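Local coordinates for UDP-N-acetylglucosamine 2-epimerase (Methanocaldococcus jannaschii, PDB 4NES), which probably catalyses the reversible C-2 epimerisation of UDP-N-acetylglucosamine to UDP-N-acetylmannosamine, as a homodimer, at residues 169-172 and 173-177; 274-277 and 278-282. All coordinates share one frame; numbering follows the deposited sequence.

Contact 1 (169-172 and 173-177)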
loop_
_atom_site.group_PDB
_atom_site.type_symbol
_atom_site.label_atom_id
_atom_site.label_comp_id
_atom_site.label_asym_id
_atom_site.label_seq_id
_atom_site.Cartn_x
_atom_site.Cartn_y
_atom_site.Cartn_z
ATOM N N ASN A 169 -3.610 -2.381 -23.768
ATOM C CA ASN A 169 -4.503 -1.590 -22.935
ATOM C C ASN A 169 -5.936 -1.737 -23.414
ATOM O O ASN A 169 -6.210 -1.569 -24.605
ATOM C CB ASN A 169 -4.069 -0.117 -22.920
ATOM C CG ASN A 169 -4.684 0.663 -21.770
ATOM O OD1 ASN A 169 -5.896 0.652 -21.559
ATOM N ND2 ASN A 169 -3.833 1.320 -20.984
ATOM N N THR A 170 -6.850 -2.051 -22.491
ATOM C CA THR A 170 -8.275 -2.175 -22.836
ATOM C C THR A 170 -8.883 -0.900 -23.439
ATOM O O THR A 170 -9.968 -0.955 -24.039
ATOM C CB THR A 170 -9.140 -2.588 -21.632
ATOM O OG1 THR A 170 -9.031 -1.592 -20.611
ATOM C CG2 THR A 170 -8.713 -3.945 -21.069
ATOM N N ILE A 171 -8.222 0.244 -23.287
ATOM C CA ILE A 171 -8.733 1.456 -23.904
ATOM C C ILE A 171 -8.747 1.329 -25.429
ATOM O O ILE A 171 -9.594 1.942 -26.094
ATOM C CB ILE A 171 -7.953 2.712 -23.456
ATOM C CG1 ILE A 171 -8.761 3.969 -23.756
ATOM C CG2 ILE A 171 -6.568 2.764 -24.094
ATOM C CD1 ILE A 171 -10.066 4.027 -23.009
ATOM N N VAL A 172 -7.853 0.516 -25.997
ATOM C CA VAL A 172 -7.918 0.257 -27.435
ATOM C C VAL A 172 -9.225 -0.450 -27.779
ATOM O O VAL A 172 -9.926 -0.030 -28.698
ATOM C CB VAL A 172 -6.721 -0.572 -27.954
ATOM C CG1 VAL A 172 -6.823 -0.764 -29.474
ATOM C CG2 VAL A 172 -5.423 0.108 -27.609
ATOM N N ASP A 173 -9.552 -1.516 -27.045
ATOM C CA ASP A 173 -10.830 -2.206 -27.234
ATOM C C ASP A 173 -11.985 -1.212 -27.168
ATOM O O ASP A 173 -12.876 -1.220 -28.012
ATOM C CB ASP A 173 -11.133 -3.214 -26.111
ATOM C CG ASP A 173 -10.007 -4.196 -25.810
ATOM O OD1 ASP A 173 -8.814 -3.899 -25.995
ATOM O OD2 ASP A 173 -10.348 -5.286 -25.296
ATOM N N ALA A 174 -11.992 -0.378 -26.131
ATOM C CA ALA A 174 -13.103 0.539 -25.897
ATOM C C ALA A 174 -13.241 1.557 -27.028
ATOM O O ALA A 174 -14.347 1.812 -27.529
ATOM C CB ALA A 174 -12.942 1.245 -24.566
ATOM N N THR A 175 -12.116 2.119 -27.445
ATOM C CA THR A 175 -12.131 3.131 -28.489
ATOM C C THR A 175 -12.555 2.462 -29.797
ATOM O O THR A 175 -13.292 3.052 -30.596
ATOM C CB THR A 175 -10.753 3.839 -28.604
ATOM O OG1 THR A 175 -10.323 4.267 -27.305
ATOM C CG2 THR A 175 -10.842 5.047 -29.503
ATOM N N LEU A 176 -12.137 1.210 -29.982
ATOM C CA LEU A 176 -12.474 0.413 -31.163
ATOM C C LEU A 176 -13.881 -0.204 -31.143
ATOM O O LEU A 176 -14.440 -0.474 -32.213
ATOM C CB LEU A 176 -11.433 -0.692 -31.372
ATOM C CG LEU A 176 -10.248 -0.439 -32.309
ATOM C CD1 LEU A 176 -10.658 -0.741 -33.750
ATOM C CD2 LEU A 176 -9.709 0.981 -32.186
ATOM N N GLN A 177 -14.447 -0.451 -29.960
ATOM C CA GLN A 177 -15.827 -0.951 -29.869
ATOM C C GLN A 177 -16.838 0.198 -30.054
ATOM O O GLN A 177 -17.932 -0.018 -30.581
ATOM C CB GLN A 177 -16.097 -1.839 -28.599
ATOM C CG GLN A 177 -15.801 -1.245 -27.171
ATOM C CD GLN A 177 -15.933 -2.243 -25.955
ATOM O OE1 GLN A 177 -16.424 -1.865 -24.878
ATOM N NE2 GLN A 177 -15.466 -3.473 -26.129
#
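The flat peptide carbonyl of Ile-171 is met on both faces by one residue, Thr-175: the amide N approaches from one side of the plane and the hydroxyl from the other. Thr-175 N lies 2.9 Å from Ile-171 O, the regular helical bond, while Thr-175 OG1 donates to Ile-171 O at 2.7 Å, tilted 32° out of the carbonyl plane. The torsion explains the second bond: with chi1 at -50°, OG1 sits beside its own backbone N and opposite the carbonyl carbon, folding back over the preceding turn. The same OG1 is also hydrogen-bonded to Tyr-271 OH, from helix 271-280, so this turn is joined by a hydroxyl to a neighbouring helix.

One residue ahead of the helix, Asn-169 is the N-cap. Its OD1 accepts from Ile-171 N at 2.9 Å with an N-H...O angle of 168°, while its ND2 reaches Glu-117. The carboxylate of Asp-173 turns back along the first turn, and OD1 stands 3.6 Å from Thr-170 CA. Its two oxygens take the N-H groups of Ser-353 and Gly-354, where helix 353-363 starts. Apolar contacts are lighter: Val-172 CG1 and Leu-176 CD2 approach to 4.3 Å, one turn apart, and Ile-171 CD1 is equally far, 4.3 Å, from Ala-174 CB.

Here the chain leaves strand 164-166, last in the N-terminal sheet of this GT-B enzyme, and the side chain of Ile-171 comes to about 4 Å, nearest atoms, from bound UDP. Chemically, the N-cap amide satisfies a first-turn N-H that has no helical carbonyl before it, and the carboxylate of Asp-173, close to the positive end of the helix dipole, would probably be favoured in its charged form.

Contact 2 (274-277 and 278-282). With UDP (uridine-5'-diphosphate), chain C.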
loop_
_atom_site.group_PDB
_atom_site.type_symbol
_atom_site.label_atom_id
_atom_site.label_comp_id
_atom_site.label_asym_id
_atom_site.label_seq_id
_atom_site.Cartn_x
_atom_site.Cartn_y
_atom_site.Cartn_z
ATOM N N PHE A 274 -17.658 12.232 -26.400
ATOM C CA PHE A 274 -16.275 12.655 -26.235
ATOM C C PHE A 274 -15.360 12.075 -27.310
ATOM O O PHE A 274 -14.453 12.759 -27.788
ATOM C CB PHE A 274 -15.746 12.347 -24.832
ATOM C CG PHE A 274 -14.537 13.151 -24.486
ATOM C CD1 PHE A 274 -14.657 14.508 -24.237
ATOM C CD2 PHE A 274 -13.277 12.572 -24.457
ATOM C CE1 PHE A 274 -13.541 15.278 -23.944
ATOM C CE2 PHE A 274 -12.160 13.340 -24.153
ATOM C CZ PHE A 274 -12.302 14.693 -23.905
ATOM N N LEU A 275 -15.589 10.822 -27.699
ATOM C CA LEU A 275 -14.812 10.225 -28.782
ATOM C C LEU A 275 -14.947 11.036 -30.061
ATOM O O LEU A 275 -13.977 11.233 -30.784
ATOM C CB LEU A 275 -15.272 8.792 -29.056
ATOM C CG LEU A 275 -14.808 7.740 -28.057
ATOM C CD1 LEU A 275 -15.515 6.434 -28.385
ATOM C CD2 LEU A 275 -13.295 7.554 -28.112
HETATM N N MSE A 276 -16.150 11.526 -30.337
HETATM C CA MSE A 276 -16.342 12.385 -31.491
HETATM C C MSE A 276 -15.572 13.698 -31.377
HETATM O O MSE A 276 -14.967 14.160 -32.346
HETATM C CB MSE A 276 -17.834 12.648 -31.706
HETATM C CG MSE A 276 -18.596 11.456 -32.260
HETATM SE SE MSE A 276 -17.919 10.884 -33.997
HETATM C CE MSE A 276 -18.271 12.516 -34.999
ATOM N N LEU A 277 -15.578 14.296 -30.193
ATOM C CA LEU A 277 -14.791 15.502 -29.995
ATOM C C LEU A 277 -13.296 15.226 -30.176
ATOM O O LEU A 277 -12.589 16.019 -30.784
ATOM C CB LEU A 277 -15.059 16.105 -28.618
ATOM C CG LEU A 277 -16.447 16.722 -28.437
ATOM C CD1 LEU A 277 -16.640 17.066 -26.978
ATOM C CD2 LEU A 277 -16.613 17.969 -29.311
ATOM N N GLU A 278 -12.810 14.102 -29.658
ATOM C CA GLU A 278 -11.397 13.774 -29.826
ATOM C C GLU A 278 -11.048 13.536 -31.287
ATOM O O GLU A 278 -10.064 14.089 -31.801
ATOM C CB GLU A 278 -11.037 12.523 -29.030
ATOM C CG GLU A 278 -11.082 12.698 -27.529
ATOM C CD GLU A 278 -10.825 11.401 -26.807
ATOM O OE1 GLU A 278 -11.373 10.365 -27.221
ATOM O OE2 GLU A 278 -10.063 11.409 -25.824
ATOM N N LYS A 279 -11.850 12.704 -31.953
ATOM C CA LYS A 279 -11.539 12.279 -33.306
ATOM C C LYS A 279 -11.423 13.474 -34.240
ATOM O O LYS A 279 -10.601 13.481 -35.157
ATOM C CB LYS A 279 -12.622 11.326 -33.822
ATOM C CG LYS A 279 -12.343 10.783 -35.219
ATOM C CD LYS A 279 -13.488 9.932 -35.741
ATOM C CE LYS A 279 -13.166 9.394 -37.130
ATOM N NZ LYS A 279 -13.099 10.470 -38.153
ATOM N N ASN A 280 -12.236 14.492 -33.992
ATOM C CA ASN A 280 -12.323 15.625 -34.904
ATOM C C ASN A 280 -11.507 16.854 -34.502
ATOM O O ASN A 280 -11.528 17.868 -35.187
ATOM C CB ASN A 280 -13.790 16.001 -35.127
ATOM C CG ASN A 280 -14.539 14.952 -35.918
ATOM O OD1 ASN A 280 -14.417 14.889 -37.141
ATOM N ND2 ASN A 280 -15.313 14.117 -35.233
ATOM N N ALA A 281 -10.773 16.753 -33.403
ATOM C CA ALA A 281 -9.981 17.874 -32.902
ATOM C C ALA A 281 -8.734 18.049 -33.765
ATOM O O ALA A 281 -8.153 17.064 -34.224
ATOM C CB ALA A 281 -9.589 17.615 -31.457
ATOM N N GLU A 282 -8.316 19.294 -33.988
ATOM C CA GLU A 282 -7.064 19.515 -34.708
ATOM C C GLU A 282 -5.897 19.112 -33.815
ATOM O O GLU A 282 -4.882 18.590 -34.283
ATOM C CB GLU A 282 -6.920 20.967 -35.156
ATOM C CG GLU A 282 -5.652 21.220 -35.973
ATOM C CD GLU A 282 -5.572 22.625 -36.529
ATOM O OE1 GLU A 282 -6.250 23.524 -35.990
ATOM O OE2 GLU A 282 -4.822 22.828 -37.507
HETATM N N1 UDP C . -14.067 11.262 -21.125
HETATM C C2 UDP C . -15.390 11.295 -21.410
HETATM N N3 UDP C . -16.050 12.474 -21.395
HETATM C C4 UDP C . -15.439 13.642 -21.100
HETATM C C5 UDP C . -14.070 13.647 -20.797
HETATM C C6 UDP C . -13.408 12.414 -20.810
HETATM O O2 UDP C . -15.996 10.256 -21.685
HETATM O O4 UDP C . -16.168 14.827 -21.091
HETATM C "C1'" UDP C . -13.303 10.003 -21.078
HETATM C "C2'" UDP C . -12.177 9.855 -21.959
HETATM O "O2'" UDP C . -12.604 9.516 -23.258
HETATM C "C3'" UDP C . -11.361 8.832 -21.292
HETATM C "C4'" UDP C . -11.669 8.999 -19.879
HETATM O "O4'" UDP C . -12.706 9.944 -19.784
HETATM O "O3'" UDP C . -11.663 7.520 -21.679
HETATM C "C5'" UDP C . -10.530 9.527 -19.074
HETATM O "O5'" UDP C . -10.904 9.795 -17.745
HETATM P PA UDP C . -10.253 10.962 -16.893
HETATM O O1A UDP C . -11.335 11.558 -16.019
HETATM O O2A UDP C . -9.635 11.978 -17.829
HETATM O O3A UDP C . -9.187 10.325 -15.920
HETATM P PB UDP C . -7.743 9.741 -16.099
HETATM O O1B UDP C . -7.662 8.938 -17.389
HETATM O O2B UDP C . -6.754 10.878 -16.072
HETATM O O3B UDP C . -7.598 8.876 -14.878
#
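From Phe-274 to Lys-279 the backbone torsions stay helical, with phi between -58° and -69°, before the backbone departs from these values at Asn-280 (phi -99°) and Ala-281 turns extended. Phe-274 O accepts from Glu-278 N at 2.8 Å, and the side chains of this pair also meet, at about a right angle. Glu-278 OE2 stands 3.3 Å from Phe-274 CE2, oblique to the ring, with the carboxylate plane turned 50° from the ring plane. The other oxygen, Glu-278 OE1, lies 3.5 Å from Leu-275 CD2, so the carboxylate is bordered by hydrocarbon from two residues of the preceding turn. Glu-294 approaches OE2 from helix 289-298, a close pair of like charges, and also bonds to UDP.

One face of the Phe-274 ring is covered by the uracil of UDP, whose C5 sits 3.4 Å above the ring plane, over its centre; CD1 of Phe-274 comes to 3.3 Å from UDP C4. The ring is placed there by a chi1 that sets CG opposite the backbone N. This belongs to the nucleotide site of the GT-B fold, in which the C-terminal Rossmann-like domain holds the uridine; helix 271-280 connects strands 263-266 and 283-286 of its parallel sheet. Leu-203 and Thr-205 of strand 201-205 also touch Phe-274.

Further along, Asn-280 grips Met-276 O twice, from opposite faces of the carbonyl plane. Asn-280 ND2 donates to Met-276 O at 2.9 Å, and that oxygen lies in the plane of the asparagine amide; Asn-280 N reaches the same oxygen at 3.2 Å. Bent at chi2 and chi3, the side chain of Met-276, a selenomethionine, runs alongside Asn-280, bringing its CE 3.4 Å from ND2.

Following the chain from the N terminus, contact 1 comes first and closes before contact 2 opens, so the two neither nest nor cross. Neither encloses a loop: each joins adjoining parts of one helix, contact 1 at the start of helix 170-183 and contact 2 toward the end of helix 271-280. Their centres lie 15 Å apart, yet the helices meet directly, with Thr-175 CG2 3.8 Å from Leu-275 CD2. The first helix follows the N-terminal sheet, whereas the second runs between strands of the C-terminal sheet; their packing ties the two halves of the fold together beside the nucleotide site.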